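Paraflagellar rod component (Trypanosoma brucei, PDB 2Q0X) is of unknown function but adopts the alpha/beta-hydrolase fold and is probably a component of the paraflagellar rod of the trypanosome flagellum. Local coordinates at residues S116-Q120 and G195-L200; T136-L140 and F290-D295; H182-P186 and E271-V275. One frame throughout, in Å; residues are numbered along the deposited sequence.

The six segments follow the order 116-120, 136-140, 182-186, 195-200, 271-275 and 290-295, so interactions 1 and 2, like 1 and 3, alternate along the chain, whereas interaction 3 falls wholly between the two halves of interaction 2. Interaction 1 lies near the middle of the molecule, its centre about 13 Å from that of interaction 3 and about 20 Å from that of interaction 2. It touches both: T199 meets R273 and Y183, while T119 and L200 pack on L140 of strand 135-143. Interactions 2 and 3, centres about 27 Å apart, do not touch. Together they tie the central sheet to the C-terminal helix and to the insertion between strands 135-143 and 227-232.

Interaction 1. Residues S116-Q120 and G195-L200; sequences STGTQ and GGFPTL
Q120 spans the gap to G195 because CG stands trans to the backbone N (chi1 -170°) and the chain stays extended beyond it, laying CB and CG beside the F197 carbonyl. T119 takes the other route: chi1 of 68° tucks OG1 between its own N and carbonyl carbon, facing the backbone of P198 and T199. At the far end of Q120, NE2 gives the G195 carbonyl oxygen a weak hydrogen bond of 2.8 Å, its angle at the hydrogen well short of straight, while OE1 takes a bond from R191. Both halves of the amide are thus engaged, which fixes its flip.

The backbones also approach each other. The P198 carbonyl oxygen accepts a weak bond from Q120 N at 3.5 Å and a CA-H contact from T117 CA at 3.2 Å; Q120 CA similarly lies 3.1 Å from F197 O. Two waters fill in the polar pairing. One links T119 OG1, at 2.7 Å, to the F197 carbonyl, and the other donates to Q120 O while accepting from F197 N. Between T117 and T199 the contact is purely methyl, CG2 to CG2 at 3.6 Å, with the two side chains oblique to one another.

S116, with its positive phi of 57°, sits at the turn from strand 110-115 into helix 119-128, the place of the nucleophile elbow in this fold, although no catalytic role is established here. The chemistry is one of many modest bonds: weak amide, CA-H and water-mediated links hold an irregular loop against the buried start of a helix without any ion pair across the contact.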
loop_
_atom_site.group_PDB
_atom_site.type_symbol
_atom_site.label_atom_id
_atom_site.label_comp_id
_atom_site.label_asym_id
_atom_site.label_seq_id
_atom_site.Cartn_x
_atom_site.Cartn_y
_atom_site.Cartn_z
ATOM N N SER A 116 3.526 13.074 8.757
ATOM C CA SER A 116 3.324 13.625 7.406
ATOM C C SER A 116 1.862 14.093 7.167
ATOM O O SER A 116 1.259 14.711 8.051
ATOM C CB SER A 116 3.785 12.592 6.360
ATOM O OG SER A 116 3.802 13.164 5.076
ATOM N N THR A 117 1.277 13.782 6.005
ATOM C CA THR A 117 -0.127 14.150 5.740
ATOM C C THR A 117 -1.184 13.292 6.485
ATOM O O THR A 117 -2.396 13.529 6.341
ATOM C CB THR A 117 -0.420 14.166 4.230
ATOM O OG1 THR A 117 -0.302 12.846 3.684
ATOM C CG2 THR A 117 0.525 15.170 3.480
ATOM N N GLY A 118 -0.727 12.306 7.277
ATOM C CA GLY A 118 -1.593 11.548 8.170
ATOM C C GLY A 118 -2.227 12.427 9.226
ATOM O O GLY A 118 -3.333 12.151 9.704
ATOM N N THR A 119 -1.529 13.504 9.582
ATOM C CA THR A 119 -2.038 14.464 10.516
ATOM C C THR A 119 -3.352 15.115 10.077
ATOM O O THR A 119 -4.158 15.506 10.927
ATOM C CB THR A 119 -1.007 15.561 10.886
ATOM O OG1 THR A 119 -0.770 16.387 9.761
ATOM C CG2 THR A 119 0.285 14.991 11.369
ATOM N N GLN A 120 -3.546 15.267 8.764
ATOM C CA GLN A 120 -4.814 15.747 8.220
ATOM C C GLN A 120 -5.993 14.906 8.692
ATOM O O GLN A 120 -7.103 15.425 8.931
ATOM C CB GLN A 120 -4.789 15.671 6.702
ATOM C CG GLN A 120 -5.980 16.371 6.022
ATOM C CD GLN A 120 -5.892 16.395 4.531
ATOM O OE1 GLN A 120 -5.294 15.513 3.923
ATOM N NE2 GLN A 120 -6.524 17.402 3.911
ATOM N N GLY A 195 -10.317 19.926 1.901
ATOM C CA GLY A 195 -10.027 20.932 2.918
ATOM C C GLY A 195 -9.195 20.358 4.051
ATOM O O GLY A 195 -8.244 19.602 3.810
ATOM N N GLY A 196 -9.531 20.749 5.280
ATOM C CA GLY A 196 -8.790 20.354 6.457
ATOM C C GLY A 196 -7.393 20.930 6.457
ATOM O O GLY A 196 -7.145 21.939 5.813
ATOM N N PHE A 197 -6.470 20.256 7.152
ATOM C CA PHE A 197 -5.073 20.701 7.250
ATOM C C PHE A 197 -4.137 19.551 6.902
ATOM O O PHE A 197 -3.916 18.667 7.744
ATOM C CB PHE A 197 -4.760 21.191 8.660
ATOM C CG PHE A 197 -5.738 22.171 9.170
ATOM C CD1 PHE A 197 -5.591 23.514 8.887
ATOM C CD2 PHE A 197 -6.820 21.753 9.924
ATOM C CE1 PHE A 197 -6.512 24.431 9.353
ATOM C CE2 PHE A 197 -7.745 22.660 10.383
ATOM C CZ PHE A 197 -7.589 24.010 10.100
ATOM N N PRO A 198 -3.604 19.547 5.663
ATOM C CA PRO A 198 -2.768 18.448 5.211
ATOM C C PRO A 198 -1.655 18.079 6.166
ATOM O O PRO A 198 -1.520 16.928 6.480
ATOM C CB PRO A 198 -2.212 18.964 3.878
ATOM C CG PRO A 198 -3.284 19.848 3.372
ATOM C CD PRO A 198 -3.799 20.551 4.596
ATOM N N THR A 199 -0.913 19.068 6.670
ATOM C CA THR A 199 0.235 18.824 7.550
ATOM C C THR A 199 0.249 19.845 8.676
ATOM O O THR A 199 -0.589 20.733 8.732
ATOM C CB THR A 199 1.561 18.943 6.765
ATOM O OG1 THR A 199 1.694 20.285 6.253
ATOM C CG2 THR A 199 1.598 17.915 5.596
ATOM N N LEU A 200 1.208 19.698 9.578
ATOM C CA LEU A 200 1.437 20.659 10.640
ATOM C C LEU A 200 1.842 22.051 10.152
ATOM O O LEU A 200 1.711 23.020 10.902
ATOM C CB LEU A 200 2.479 20.124 11.599
ATOM C CG LEU A 200 2.015 18.937 12.441
ATOM C CD1 LEU A 200 3.020 18.668 13.518
ATOM C CD2 LEU A 200 0.655 19.176 13.043
HETATM O O HOH W 1 -2.322 18.639 9.858
HETATM O O HOH W 2 -7.585 18.064 8.681
#

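Interaction 2. Residues T136-L140 and F290-D295; sequences TRVIL and FLADED
R137 leaves strand 135-143 facing helix 280-299, and its CB and CG come obliquely against the F290 ring, CG lying 4.0 Å from F290 CE1. R137 CG also meets the tip of L291, 4.2 Å from L291 CD2, so the aliphatic root of the arginine rests against two apolar side chains of the helix. A bend at chi2 (91°) then turns the chain away from the ring and along the helix. R137 NE folds back to give the strand's own T136 carbonyl oxygen a weak hydrogen bond of 3.0 Å. Beyond it, the guanidinium lies with one face against the methylene of E294, R137 CZ being 3.6 Å from E294 CB.

The two terminal nitrogens diverge. R137 NH1 forms a salt bridge to D295 OD1 at 3.1 Å, whose hydrogen bond is weak, with the guanidinium and carboxylate planes 29° apart. R137 NH2 makes a weak bond of 3.4 Å to E294 O. The carboxylate of E294 turns elsewhere, to R259. Two residues further along the strand, I139 slides past the same ring, I139 CG1 lying 3.8 Å from F290 CE1, as the strand and helix run 153° apart in direction.

This joins a central parallel strand to the C-terminal helix that covers one face of the sheet. Chemically the arginine is amphipathic, its methylenes buried among F290 and L291 and its charge delivered to the helix's last turns. D295 OD1 is shared by R137 and R39, with R298 nearby as a long, weak ion pair, a cluster that would probably favour the ionised carboxylate.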
loop_
_atom_site.group_PDB
_atom_site.type_symbol
_atom_site.label_atom_id
_atom_site.label_comp_id
_atom_site.label_asym_id
_atom_site.label_seq_id
_atom_site.Cartn_x
_atom_site.Cartn_y
_atom_site.Cartn_z
ATOM N N THR A 136 -7.086 9.013 23.877
ATOM C CA THR A 136 -6.631 9.676 25.109
ATOM C C THR A 136 -5.334 10.470 24.951
ATOM O O THR A 136 -4.947 11.230 25.831
ATOM C CB THR A 136 -6.465 8.663 26.269
ATOM O OG1 THR A 136 -5.616 7.602 25.851
ATOM C CG2 THR A 136 -7.803 8.086 26.719
ATOM N N ARG A 137 -4.665 10.290 23.828
ATOM C CA ARG A 137 -3.418 10.994 23.543
ATOM C C ARG A 137 -3.308 11.129 22.062
ATOM O O ARG A 137 -3.755 10.273 21.320
ATOM C CB ARG A 137 -2.174 10.232 24.053
ATOM C CG ARG A 137 -1.902 10.349 25.535
ATOM C CD ARG A 137 -2.571 9.234 26.312
ATOM N NE ARG A 137 -3.068 9.673 27.633
ATOM C CZ ARG A 137 -2.467 9.399 28.775
ATOM N NH1 ARG A 137 -1.335 8.728 28.787
ATOM N NH2 ARG A 137 -2.990 9.785 29.904
ATOM N N VAL A 138 -2.705 12.229 21.642
ATOM C CA VAL A 138 -2.423 12.464 20.254
ATOM C C VAL A 138 -0.943 12.834 20.113
ATOM O O VAL A 138 -0.407 13.611 20.891
ATOM C CB VAL A 138 -3.353 13.556 19.668
ATOM C CG1 VAL A 138 -2.989 13.849 18.245
ATOM C CG2 VAL A 138 -4.866 13.114 19.777
ATOM N N ILE A 139 -0.292 12.252 19.113
ATOM C CA ILE A 139 1.090 12.572 18.782
ATOM C C ILE A 139 1.147 12.917 17.306
ATOM O O ILE A 139 0.759 12.111 16.477
ATOM C CB ILE A 139 2.052 11.355 19.050
ATOM C CG1 ILE A 139 1.977 10.889 20.508
ATOM C CG2 ILE A 139 3.484 11.696 18.601
ATOM C CD1 ILE A 139 2.209 9.374 20.714
ATOM N N LEU A 140 1.658 14.094 16.980
ATOM C CA LEU A 140 1.743 14.509 15.593
ATOM C C LEU A 140 3.161 14.929 15.257
ATOM O O LEU A 140 3.782 15.698 15.982
ATOM C CB LEU A 140 0.778 15.664 15.300
ATOM C CG LEU A 140 -0.694 15.504 15.706
ATOM C CD1 LEU A 140 -1.458 16.814 15.547
ATOM C CD2 LEU A 140 -1.335 14.395 14.968
ATOM N N PHE A 290 6.564 11.210 26.959
ATOM C CA PHE A 290 5.235 11.796 26.841
ATOM C C PHE A 290 4.150 10.844 27.361
ATOM O O PHE A 290 3.319 11.214 28.167
ATOM C CB PHE A 290 4.958 12.148 25.371
ATOM C CG PHE A 290 3.529 12.507 25.095
ATOM C CD1 PHE A 290 2.722 11.673 24.347
ATOM C CD2 PHE A 290 2.990 13.679 25.590
ATOM C CE1 PHE A 290 1.384 12.011 24.092
ATOM C CE2 PHE A 290 1.657 14.002 25.341
ATOM C CZ PHE A 290 0.871 13.158 24.581
ATOM N N LEU A 291 4.161 9.615 26.884
ATOM C CA LEU A 291 3.169 8.640 27.318
ATOM C C LEU A 291 3.289 8.373 28.820
ATOM O O LEU A 291 2.277 8.316 29.518
ATOM C CB LEU A 291 3.266 7.342 26.497
ATOM C CG LEU A 291 2.855 7.476 25.013
ATOM C CD1 LEU A 291 3.142 6.171 24.261
ATOM C CD2 LEU A 291 1.378 7.882 24.833
ATOM N N ALA A 292 4.525 8.250 29.310
ATOM C CA ALA A 292 4.789 8.020 30.726
ATOM C C ALA A 292 4.346 9.211 31.589
ATOM O O ALA A 292 3.641 9.032 32.586
ATOM C CB ALA A 292 6.283 7.719 30.948
ATOM N N ASP A 293 4.759 10.416 31.211
ATOM C CA ASP A 293 4.418 11.613 31.988
ATOM C C ASP A 293 2.905 11.842 32.079
ATOM O O ASP A 293 2.400 12.251 33.127
ATOM C CB ASP A 293 5.097 12.868 31.424
ATOM C CG ASP A 293 6.598 12.927 31.715
ATOM O OD1 ASP A 293 7.117 12.220 32.611
ATOM O OD2 ASP A 293 7.269 13.723 31.034
ATOM N N GLU A 294 2.181 11.569 30.997
ATOM C CA GLU A 294 0.728 11.770 31.010
ATOM C C GLU A 294 0.003 10.732 31.865
ATOM O O GLU A 294 -1.043 11.044 32.423
ATOM C CB GLU A 294 0.153 11.784 29.588
ATOM C CG GLU A 294 0.654 12.923 28.726
ATOM C CD GLU A 294 0.449 14.301 29.350
ATOM O OE1 GLU A 294 -0.537 14.501 30.076
ATOM O OE2 GLU A 294 1.272 15.201 29.093
ATOM N N ASP A 295 0.543 9.508 31.937
ATOM C CA ASP A 295 0.051 8.492 32.874
ATOM C C ASP A 295 0.207 8.969 34.320
ATOM O O ASP A 295 -0.677 8.748 35.141
ATOM C CB ASP A 295 0.831 7.171 32.761
ATOM C CG ASP A 295 0.547 6.403 31.487
ATOM O OD1 ASP A 295 -0.535 6.544 30.888
ATOM O OD2 ASP A 295 1.428 5.616 31.101
#

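Interaction 3. Residues H182-P186 and E271-V275; sequences HYDIP and ELRRV
D184 and R273 form the ionic heart of the contact. The arginine grips the carboxylate side-on, one nitrogen to each oxygen: R273 NE to D184 OD2 at 2.7 Å with an angle of 157° at the hydrogen, and R273 NH2 to D184 OD1 at 3.1 Å on the syn lone pair. The two planes are turned 36° from each other, so the pair is not coplanar. Placing CG of D184 between its backbone N and carbonyl carbon (chi1 45°) lets D184 OD1 also accept from I185 N at 2.8 Å, that donor standing above the carboxylate plane.

Among the remaining polar contacts, R273 NH2 adds a weak bond of 2.9 Å to Y183 OH, whose ring stands almost perpendicular to the guanidinium. The same hydroxyl is bonded to E202, and R273 NH1 serves T199 and the V143 carbonyl. All three guanidinium nitrogens are therefore occupied, which pins the head group within the fold. A water donates to both D184 OD2 and E271 O.

Packing of carbon against guanidinium faces completes the join. I185 CD1 covers one face of the R273 guanidinium, 3.7 Å from R273 NH2, and P186 does likewise for R274, P186 CG lying 3.5 Å from R274 NH1. In an aliphatic contact, L272 CD2 rests on D184 CB at 3.9 Å. R274 also packs on Y25 of the second subunit.

In topology, 182-186 belongs to the helical insertion between strands 135-143 and 227-232, where alpha/beta hydrolases commonly carry a cap, and 271-275 forms the turn of the small hairpin of strands 268-269 and 275-277, which lies between strand 260-264 and helix 280-299. A bidentate arginine-aspartate pair thus fastens a cap-like insertion to a loop near the C-terminal end of the hydrolase core.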
loop_
_atom_site.group_PDB
_atom_site.type_symbol
_atom_site.label_atom_id
_atom_site.label_comp_id
_atom_site.label_asym_id
_atom_site.label_seq_id
_atom_site.Cartn_x
_atom_site.Cartn_y
_atom_site.Cartn_z
ATOM N N HIS A 182 2.896 22.834 -7.140
ATOM C CA HIS A 182 2.036 23.528 -6.187
ATOM C C HIS A 182 2.081 22.993 -4.749
ATOM O O HIS A 182 1.577 23.646 -3.843
ATOM C CB HIS A 182 0.600 23.547 -6.722
ATOM C CG HIS A 182 0.410 24.498 -7.863
ATOM N ND1 HIS A 182 0.182 24.079 -9.155
ATOM C CD2 HIS A 182 0.454 25.852 -7.908
ATOM C CE1 HIS A 182 0.067 25.133 -9.944
ATOM N NE2 HIS A 182 0.228 26.222 -9.212
ATOM N N TYR A 183 2.670 21.822 -4.527
ATOM C CA TYR A 183 2.891 21.327 -3.160
ATOM C C TYR A 183 4.198 20.566 -3.116
ATOM O O TYR A 183 4.696 20.170 -4.160
ATOM C CB TYR A 183 1.726 20.435 -2.690
ATOM C CG TYR A 183 1.537 20.421 -1.179
ATOM C CD1 TYR A 183 1.206 21.577 -0.499
ATOM C CD2 TYR A 183 1.714 19.259 -0.447
ATOM C CE1 TYR A 183 1.033 21.577 0.872
ATOM C CE2 TYR A 183 1.549 19.240 0.919
ATOM C CZ TYR A 183 1.208 20.403 1.581
ATOM O OH TYR A 183 1.038 20.392 2.944
ATOM N N ASP A 184 4.757 20.373 -1.920
ATOM C CA ASP A 184 6.065 19.709 -1.773
ATOM C C ASP A 184 5.977 18.213 -1.454
ATOM O O ASP A 184 6.491 17.390 -2.188
ATOM C CB ASP A 184 6.954 20.431 -0.740
ATOM C CG ASP A 184 6.216 20.813 0.531
ATOM O OD1 ASP A 184 5.047 20.427 0.690
ATOM O OD2 ASP A 184 6.813 21.512 1.370
ATOM N N ILE A 185 5.332 17.867 -0.345
ATOM C CA ILE A 185 5.167 16.481 0.052
ATOM C C ILE A 185 4.231 15.816 -0.970
ATOM O O ILE A 185 3.293 16.464 -1.439
ATOM C CB ILE A 185 4.588 16.416 1.488
ATOM C CG1 ILE A 185 5.628 16.940 2.496
ATOM C CG2 ILE A 185 4.130 14.991 1.841
ATOM C CD1 ILE A 185 5.056 17.209 3.865
ATOM N N PRO A 186 4.497 14.544 -1.351
ATOM C CA PRO A 186 3.577 13.873 -2.279
ATOM C C PRO A 186 2.141 13.737 -1.770
ATOM O O PRO A 186 1.905 13.271 -0.649
ATOM C CB PRO A 186 4.223 12.503 -2.495
ATOM C CG PRO A 186 5.637 12.673 -2.124
ATOM C CD PRO A 186 5.652 13.690 -1.021
ATOM N N GLU A 271 14.547 19.480 1.204
ATOM C CA GLU A 271 13.916 20.780 1.052
ATOM C C GLU A 271 12.482 20.643 0.545
ATOM O O GLU A 271 11.876 21.624 0.128
ATOM C CB GLU A 271 14.737 21.660 0.099
ATOM N N LEU A 272 11.928 19.433 0.593
ATOM C CA LEU A 272 10.518 19.202 0.228
ATOM C C LEU A 272 9.729 18.664 1.424
ATOM O O LEU A 272 8.688 18.021 1.268
ATOM C CB LEU A 272 10.436 18.268 -0.983
ATOM C CG LEU A 272 11.033 18.855 -2.272
ATOM C CD1 LEU A 272 11.230 17.755 -3.302
ATOM C CD2 LEU A 272 10.181 19.979 -2.856
ATOM N N ARG A 273 10.250 18.953 2.616
ATOM C CA ARG A 273 9.606 18.638 3.908
ATOM C C ARG A 273 9.433 17.137 4.132
ATOM O O ARG A 273 8.472 16.707 4.766
ATOM C CB ARG A 273 8.278 19.381 4.067
ATOM C CG ARG A 273 8.458 20.878 4.228
ATOM C CD ARG A 273 7.240 21.541 4.792
ATOM N NE ARG A 273 6.057 21.320 3.967
ATOM C CZ ARG A 273 4.893 20.864 4.418
ATOM N NH1 ARG A 273 4.719 20.599 5.697
ATOM N NH2 ARG A 273 3.885 20.685 3.582
ATOM N N ARG A 274 10.394 16.360 3.628
ATOM C CA ARG A 274 10.420 14.929 3.810
ATOM C C ARG A 274 11.544 14.540 4.771
ATOM O O ARG A 274 12.636 15.066 4.698
ATOM C CB ARG A 274 10.612 14.259 2.451
ATOM C CG ARG A 274 9.537 14.680 1.429
ATOM C CD ARG A 274 8.851 13.483 0.802
ATOM N NE ARG A 274 9.337 13.220 -0.551
ATOM C CZ ARG A 274 9.119 12.097 -1.233
ATOM N NH1 ARG A 274 8.446 11.080 -0.697
ATOM N NH2 ARG A 274 9.595 11.989 -2.462
ATOM N N VAL A 275 11.260 13.630 5.687
ATOM C CA VAL A 275 12.278 13.143 6.600
ATOM C C VAL A 275 13.128 12.106 5.856
ATOM O O VAL A 275 12.612 11.107 5.338
ATOM C CB VAL A 275 11.656 12.577 7.907
ATOM C CG1 VAL A 275 12.708 11.921 8.783
ATOM C CG2 VAL A 275 10.965 13.684 8.665
HETATM O O HOH W 3 9.259 22.952 0.471
#